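PDB 3OP7: aminotransferase class I and II, which probably catalyses the pyridoxal-phosphate-dependent transfer of amino groups between amino acids and keto acids, its cofactor being held as an internal aldimine on a lysine. Local coordinates for residues Q239-D242 against I243-Y247; R278-L281 against E282-A286. All blocks are in the same frame, centred on the assembly; numbering follows the deposited sequence.

In the fold
Contact 1 (239-247) and contact 2 (278-286) follow in series along the chain, on opposite sides of its centre, their own centres about 39 Å apart and their nearest atoms about 27 Å apart. Contact 1 lies on the short helix 238-244, which follows strand 232-235 of the large mixed sheet and packs against helix 89-101 and edge strand 84-87; residues 245-247, just after it, meet the second subunit. Contact 2 occupies the middle of the long helix 270-294, which leads to strand 298-300 of the small antiparallel sheet. Consistent with fold-type I aminotransferases, contact 1 probably lies at the edge of the large domain and contact 2 on the helix linking it to the small domain.

Contact 1 (Q239-D242 against I243-Y247); sequences QVTD and ILRDY
R245 stays extended from CG to NE, reaching back along the helix to D242 and T241, while the T241 chi1 of -61° sends OG1 back beside the backbone N and leaves CG2 facing the R245 guanidinium. The T241 methyl lies over one face of that group, T241 CG2 to R245 NH1 3.5 Å. D242 OD1 comes instead to the edge, near the guanidinium plane, and forms a salt bridge with R245 NH1 at 3.0 Å; carboxylate and guanidinium are turned 53° to each other. The other two nitrogens have partners beyond the two segments: NE makes a salt bridge to E63 and NH2 a weak hydrogen bond to the carbonyl of E82. T241 OG1 bonds to the carbonyl of N237.

V240 and L244, one turn apart, lie side by side and point the same way, V240 CG1 to L244 CD1 3.9 Å, with L244 also packed on V97 and L85. L244 N bonds to V240 O at 2.9 Å, as I243 N does to Q239 O and R245 N to T241 O. After this turn a water donates to D242 O at 2.6 Å and to D246 OD2 at 3.2 Å. The other carboxylate oxygen, D246 OD1, accepts from N14 of the second subunit, whose G1 N bonds to Y247 OH.

In the modelled conformer of R245, one of two deposited, D242, E63 and, weakly, E82 engage the guanidinium at its nitrogens, which would probably limit its rotation and stabilise its positive charge. The water's two donated bonds satisfy D242 O and D246 OD2, which as two acceptors could not bond to each other, and the two oxygens of D246 thus serve the turn and the dimer interface.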
ATOM      1  N   GLN A 239       5.725  16.401 -14.903  1.00 32.43           N
ATOM      2  CA  GLN A 239       4.295  16.329 -15.198  0.50 32.74           C
ATOM      3  C   GLN A 239       3.678  15.056 -14.603  1.00 31.70           C
ATOM      4  O   GLN A 239       2.623  15.103 -13.943  1.00 31.49           O
ATOM      5  CB  GLN A 239       4.064  16.375 -16.712  0.50 33.68           C
ATOM      6  CG  GLN A 239       4.287  17.747 -17.353  0.50 35.45           C
ATOM      7  CD  GLN A 239       4.440  17.640 -18.861  0.50 37.26           C
ATOM      8  OE1 GLN A 239       5.228  16.832 -19.356  0.50 38.32           O
ATOM      9  NE2 GLN A 239       3.678  18.443 -19.596  0.50 40.20           N
ATOM     10  N   VAL A 240       4.331  13.917 -14.832  1.00 29.32           N
ATOM     11  CA  VAL A 240       3.826  12.659 -14.285  1.00 28.18           C
ATOM     12  C   VAL A 240       3.834  12.682 -12.758  1.00 26.45           C
ATOM     13  O   VAL A 240       2.840  12.310 -12.087  1.00 26.17           O
ATOM     14  CB  VAL A 240       4.617  11.450 -14.799  1.00 26.49           C
ATOM     15  CG1 VAL A 240       4.270  10.183 -13.955  1.00 25.56           C
ATOM     16  CG2 VAL A 240       4.276  11.253 -16.327  1.00 29.34           C
ATOM     17  N   THR A 241       4.936  13.154 -12.192  1.00 26.64           N
ATOM     18  CA  THR A 241       5.061  13.235 -10.734  1.00 27.14           C
ATOM     19  C   THR A 241       3.924  14.049 -10.151  1.00 28.58           C
ATOM     20  O   THR A 241       3.291  13.688  -9.135  1.00 27.88           O
ATOM     21  CB  THR A 241       6.428  13.814 -10.321  1.00 28.08           C
ATOM     22  OG1 THR A 241       7.459  12.939 -10.823  1.00 27.64           O
ATOM     23  CG2 THR A 241       6.588  13.861  -8.811  1.00 28.38           C
ATOM     24  N   ASP A 242       3.645  15.167 -10.799  1.00 29.63           N
ATOM     25  CA  ASP A 242       2.516  16.008 -10.336  1.00 31.23           C
ATOM     26  C   ASP A 242       1.161  15.313 -10.405  1.00 30.17           C
ATOM     27  O   ASP A 242       0.297  15.603  -9.570  1.00 31.00           O
ATOM     28  CB  ASP A 242       2.397  17.289 -11.151  1.00 33.61           C
ATOM     29  CG  ASP A 242       3.283  18.415 -10.639  1.00 40.62           C
ATOM     30  OD1 ASP A 242       3.726  18.340  -9.477  1.00 45.66           O
ATOM     31  OD2 ASP A 242       3.516  19.401 -11.407  1.00 48.08           O
ATOM     32  N   ILE A 243       0.943  14.450 -11.399  1.00 28.66           N
ATOM     33  CA  ILE A 243      -0.306  13.684 -11.456  1.00 28.14           C
ATOM     34  C   ILE A 243      -0.381  12.692 -10.307  1.00 27.49           C
ATOM     35  O   ILE A 243      -1.350  12.680  -9.513  1.00 27.55           O
ATOM     36  CB  ILE A 243      -0.463  12.963 -12.783  1.00 28.27           C
ATOM     37  CG1 ILE A 243      -0.634  13.951 -13.938  1.00 30.79           C
ATOM     38  CG2 ILE A 243      -1.616  11.992 -12.719  1.00 28.98           C
ATOM     39  CD1 ILE A 243      -0.532  13.319 -15.325  1.00 34.30           C
ATOM     40  N   LEU A 244       0.694  11.934 -10.145  1.00 25.37           N
ATOM     41  CA  LEU A 244       0.710  10.837  -9.150  1.00 25.20           C
ATOM     42  C   LEU A 244       0.448  11.330  -7.738  1.00 25.36           C
ATOM     43  O   LEU A 244      -0.124  10.621  -6.947  1.00 25.79           O
ATOM     44  CB  LEU A 244       2.019  10.077  -9.189  1.00 24.70           C
ATOM     45  CG  LEU A 244       2.451   9.459 -10.516  1.00 25.76           C
ATOM     46  CD1 LEU A 244       3.737   8.563 -10.399  1.00 23.29           C
ATOM     47  CD2 LEU A 244       1.378   8.677 -11.231  1.00 23.70           C
ATOM     48  N   ARG A 245       0.906  12.540  -7.421  1.00 25.78           N
ATOM     49  CA  ARG A 245       0.824  13.058  -6.052  0.50 27.00           C
ATOM     50  C   ARG A 245      -0.602  13.178  -5.539  1.00 27.28           C
ATOM     51  O   ARG A 245      -0.810  13.258  -4.326  1.00 28.52           O
ATOM     52  CB  ARG A 245       1.417  14.448  -5.955  0.50 28.07           C
ATOM     53  CG  ARG A 245       2.886  14.555  -6.067  0.50 29.60           C
ATOM     54  CD  ARG A 245       3.238  15.960  -5.638  0.50 31.96           C
ATOM     55  NE  ARG A 245       4.619  15.982  -5.280  0.50 32.96           N
ATOM     56  CZ  ARG A 245       5.553  16.324  -6.144  0.50 35.13           C
ATOM     57  NH1 ARG A 245       5.185  16.738  -7.346  0.50 34.37           N
ATOM     58  NH2 ARG A 245       6.829  16.291  -5.800  0.50 36.48           N
ATOM     59  N   ASP A 246      -1.554  13.233  -6.454  1.00 27.81           N
ATOM     60  CA  ASP A 246      -2.932  13.423  -6.097  1.00 28.92           C
ATOM     61  C   ASP A 246      -3.735  12.122  -5.972  1.00 27.81           C
ATOM     62  O   ASP A 246      -4.960  12.177  -5.790  1.00 26.56           O
ATOM     63  CB  ASP A 246      -3.602  14.353  -7.098  1.00 31.29           C
ATOM     64  CG  ASP A 246      -3.127  15.821  -6.963  1.00 33.40           C
ATOM     65  OD1 ASP A 246      -2.755  16.288  -5.832  1.00 33.44           O
ATOM     66  OD2 ASP A 246      -3.143  16.488  -8.013  1.00 33.68           O
ATOM     67  N   TYR A 247      -3.055  10.979  -6.093  1.00 25.82           N
ATOM     68  CA  TYR A 247      -3.706   9.659  -6.026  1.00 25.32           C
ATOM     69  C   TYR A 247      -3.171   8.743  -4.923  1.00 24.40           C
ATOM     70  O   TYR A 247      -3.718   7.658  -4.692  1.00 23.09           O
ATOM     71  CB  TYR A 247      -3.590   8.935  -7.360  1.00 25.30           C
ATOM     72  CG  TYR A 247      -4.322   9.644  -8.451  1.00 28.26           C
ATOM     73  CD1 TYR A 247      -5.679   9.392  -8.685  1.00 30.73           C
ATOM     74  CD2 TYR A 247      -3.684  10.607  -9.211  1.00 31.11           C
ATOM     75  CE1 TYR A 247      -6.357  10.083  -9.666  1.00 35.05           C
ATOM     76  CE2 TYR A 247      -4.337  11.289 -10.187  1.00 34.84           C
ATOM     77  CZ  TYR A 247      -5.676  11.032 -10.416  1.00 37.21           C
ATOM     78  OH  TYR A 247      -6.319  11.772 -11.393  1.00 41.08           O
TER
HETATM   79  O   HOH W   1      -0.270  17.770  -8.265  1.00 45.09           O

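Contact 2 (R278-L281 against E282-A286). With EDO (1,2-ethanediol), chain I.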
ATOM      1  N   ARG A 278      26.938  -8.029  -3.960  1.00 34.98           N
ATOM      2  CA  ARG A 278      27.755  -8.560  -5.070  1.00 36.17           C
ATOM      3  C   ARG A 278      28.415  -9.891  -4.706  1.00 37.99           C
ATOM      4  O   ARG A 278      28.403 -10.835  -5.490  1.00 36.93           O
ATOM      5  CB  ARG A 278      28.837  -7.568  -5.536  1.00 37.26           C
ATOM      6  CG  ARG A 278      29.798  -8.183  -6.605  1.00 40.51           C
ATOM      7  CD  ARG A 278      30.757  -7.161  -7.254  1.00 44.81           C
ATOM      8  NE  ARG A 278      30.030  -6.140  -7.999  1.00 46.66           N
ATOM      9  CZ  ARG A 278      29.500  -6.320  -9.216  1.00 48.81           C
ATOM     10  NH1 ARG A 278      29.636  -7.484  -9.867  1.00 48.69           N
ATOM     11  NH2 ARG A 278      28.854  -5.329  -9.806  1.00 48.45           N
ATOM     12  N   HIS A 279      29.009  -9.975  -3.521  1.00 38.82           N
ATOM     13  CA  HIS A 279      29.626 -11.212  -3.077  1.00 40.17           C
ATOM     14  C   HIS A 279      28.625 -12.371  -2.998  1.00 38.31           C
ATOM     15  O   HIS A 279      28.901 -13.490  -3.441  1.00 39.69           O
ATOM     16  CB  HIS A 279      30.310 -11.023  -1.711  1.00 41.97           C
ATOM     17  CG  HIS A 279      31.523 -10.139  -1.746  1.00 46.68           C
ATOM     18  ND1 HIS A 279      32.665 -10.459  -2.457  1.00 54.31           N
ATOM     19  CD2 HIS A 279      31.792  -8.971  -1.107  1.00 50.47           C
ATOM     20  CE1 HIS A 279      33.573  -9.513  -2.274  1.00 55.52           C
ATOM     21  NE2 HIS A 279      33.073  -8.607  -1.449  1.00 52.25           N
ATOM     22  N   ILE A 280      27.460 -12.115  -2.440  1.00 35.05           N
ATOM     23  CA  ILE A 280      26.459 -13.158  -2.320  1.00 34.83           C
ATOM     24  C   ILE A 280      25.977 -13.619  -3.687  1.00 35.36           C
ATOM     25  O   ILE A 280      25.992 -14.813  -3.991  1.00 37.58           O
ATOM     26  CB  ILE A 280      25.219 -12.639  -1.565  1.00 32.50           C
ATOM     27  CG1 ILE A 280      25.598 -12.312  -0.111  1.00 33.27           C
ATOM     28  CG2 ILE A 280      24.073 -13.676  -1.665  1.00 32.19           C
ATOM     29  CD1 ILE A 280      24.585 -11.426   0.612  1.00 32.64           C
ATOM     30  N   LEU A 281      25.584 -12.667  -4.526  1.00 35.07           N
ATOM     31  CA  LEU A 281      25.219 -12.990  -5.928  1.00 35.76           C
ATOM     32  C   LEU A 281      26.272 -13.778  -6.708  1.00 37.14           C
ATOM     33  O   LEU A 281      25.953 -14.827  -7.304  1.00 36.80           O
ATOM     34  CB  LEU A 281      24.892 -11.711  -6.699  1.00 33.36           C
ATOM     35  CG  LEU A 281      23.568 -11.081  -6.399  1.00 32.32           C
ATOM     36  CD1 LEU A 281      23.561  -9.703  -7.050  1.00 31.02           C
ATOM     37  CD2 LEU A 281      22.478 -11.984  -6.978  1.00 35.12           C
ATOM     38  N   GLU A 282      27.517 -13.309  -6.740  1.00 39.70           N
ATOM     39  CA  GLU A 282      28.550 -13.971  -7.536  1.00 42.19           C
ATOM     40  C   GLU A 282      28.900 -15.362  -7.004  1.00 42.74           C
ATOM     41  O   GLU A 282      28.975 -16.309  -7.752  1.00 44.80           O
ATOM     42  CB  GLU A 282      29.822 -13.109  -7.613  1.00 43.03           C
ATOM     43  CG  GLU A 282      29.573 -11.744  -8.262  1.00 41.78           C
ATOM     44  CD  GLU A 282      30.833 -10.891  -8.379  1.00 43.21           C
ATOM     45  OE1 GLU A 282      31.833 -11.218  -7.722  1.00 46.07           O
ATOM     46  OE2 GLU A 282      30.816  -9.892  -9.129  1.00 40.72           O
ATOM     47  N   GLU A 283      29.057 -15.486  -5.695  1.00 43.00           N
ATOM     48  CA  GLU A 283      29.368 -16.790  -5.107  1.00 44.03           C
ATOM     49  C   GLU A 283      28.233 -17.810  -5.275  1.00 42.40           C
ATOM     50  O   GLU A 283      28.493 -18.988  -5.564  1.00 42.94           O
ATOM     51  CB  GLU A 283      29.722 -16.615  -3.628  1.00 45.35           C
ATOM     52  CG  GLU A 283      31.036 -15.873  -3.459  1.00 48.37           C
ATOM     53  CD  GLU A 283      31.418 -15.626  -2.008  1.00 54.72           C
ATOM     54  OE1 GLU A 283      30.978 -16.403  -1.119  1.00 59.68           O
ATOM     55  OE2 GLU A 283      32.175 -14.652  -1.765  1.00 57.59           O
ATOM     56  N   ASN A 284      26.981 -17.371  -5.079  1.00 39.85           N
ATOM     57  CA  ASN A 284      25.842 -18.277  -5.217  1.00 39.15           C
ATOM     58  C   ASN A 284      25.531 -18.572  -6.677  1.00 39.84           C
ATOM     59  O   ASN A 284      25.240 -19.731  -7.042  1.00 42.10           O
ATOM     60  CB  ASN A 284      24.623 -17.750  -4.475  1.00 37.29           C
ATOM     61  CG  ASN A 284      24.793 -17.824  -3.008  1.00 36.15           C
ATOM     62  OD1 ASN A 284      25.913 -17.939  -2.523  1.00 40.35           O
ATOM     63  ND2 ASN A 284      23.681 -17.794  -2.265  1.00 37.95           N
ATOM     64  N   LEU A 285      25.715 -17.581  -7.544  1.00 38.69           N
ATOM     65  CA  LEU A 285      25.548 -17.832  -8.973  1.00 38.80           C
ATOM     66  C   LEU A 285      26.588 -18.838  -9.469  1.00 41.28           C
ATOM     67  O   LEU A 285      26.262 -19.704 -10.301  1.00 43.08           O
ATOM     68  CB  LEU A 285      25.576 -16.543  -9.785  1.00 37.11           C
ATOM     69  CG  LEU A 285      25.171 -16.635 -11.258  1.00 38.23           C
ATOM     70  CD1 LEU A 285      23.924 -17.490 -11.499  1.00 34.32           C
ATOM     71  CD2 LEU A 285      25.003 -15.266 -11.806  1.00 33.79           C
ATOM     72  N   ALA A 286      27.833 -18.750  -8.988  1.00 43.29           N
ATOM     73  CA  ALA A 286      28.862 -19.730  -9.414  1.00 44.85           C
ATOM     74  C   ALA A 286      28.484 -21.160  -9.005  1.00 45.92           C
ATOM     75  O   ALA A 286      28.739 -22.105  -9.724  1.00 46.11           O
ATOM     76  CB  ALA A 286      30.266 -19.368  -8.886  1.00 46.05           C
TER
HETATM   77  C1  EDO I 406      28.156  -2.630  -7.750  1.00 59.02           C
HETATM   78  O1  EDO I 406      28.202  -1.789  -8.899  1.00 60.24           O
HETATM   79  C2  EDO I 406      29.520  -2.618  -7.069  1.00 59.83           C
HETATM   80  O2  EDO I 406      29.548  -3.567  -5.996  1.00 59.18           O
HETATM   81  O   HOH W   2      33.055 -12.668  -3.523  1.00 55.67           O
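The R278 guanidinium receives its polar partners at the edge: E282 OE2 beside NH1 and O2 of a 1,2-ethanediol, probably from the crystallisation liquor, beside NE. R278 NH1 meets E282 OE2 at 2.8 Å with an N-H...O angle of 161°, in a hydrogen-bonded salt bridge. OE2 lies almost in the guanidinium plane but is approached on its anti side, and the planes stand 67° apart. A bend at chi3 (-63°) turns the arginine end to the glutamate, whose CD rests on R278 CG at 3.4 Å. NH1 also donates to the carbonyl of F199, whereas R278 NE to ethanediol O2 is a weak bond of 3.3 Å.

Near the H279 ring, E283 OE2 lies obliquely; a water donates to this oxygen at 2.8 Å and is 2.5 Å from H279 ND1. Further round, I280 and N284 run side by side, CG2 to ND2 4.2 Å, and the buried amide of N284 is taken up by F350 O and Q354 NE2.

An i to i+4 salt bridge and backbone bonds such as E282 N to R278 O are characteristic of an alpha-helix; in 270-294 H279, E282 and E283 are exposed, while L281, N284 and L285 are buried.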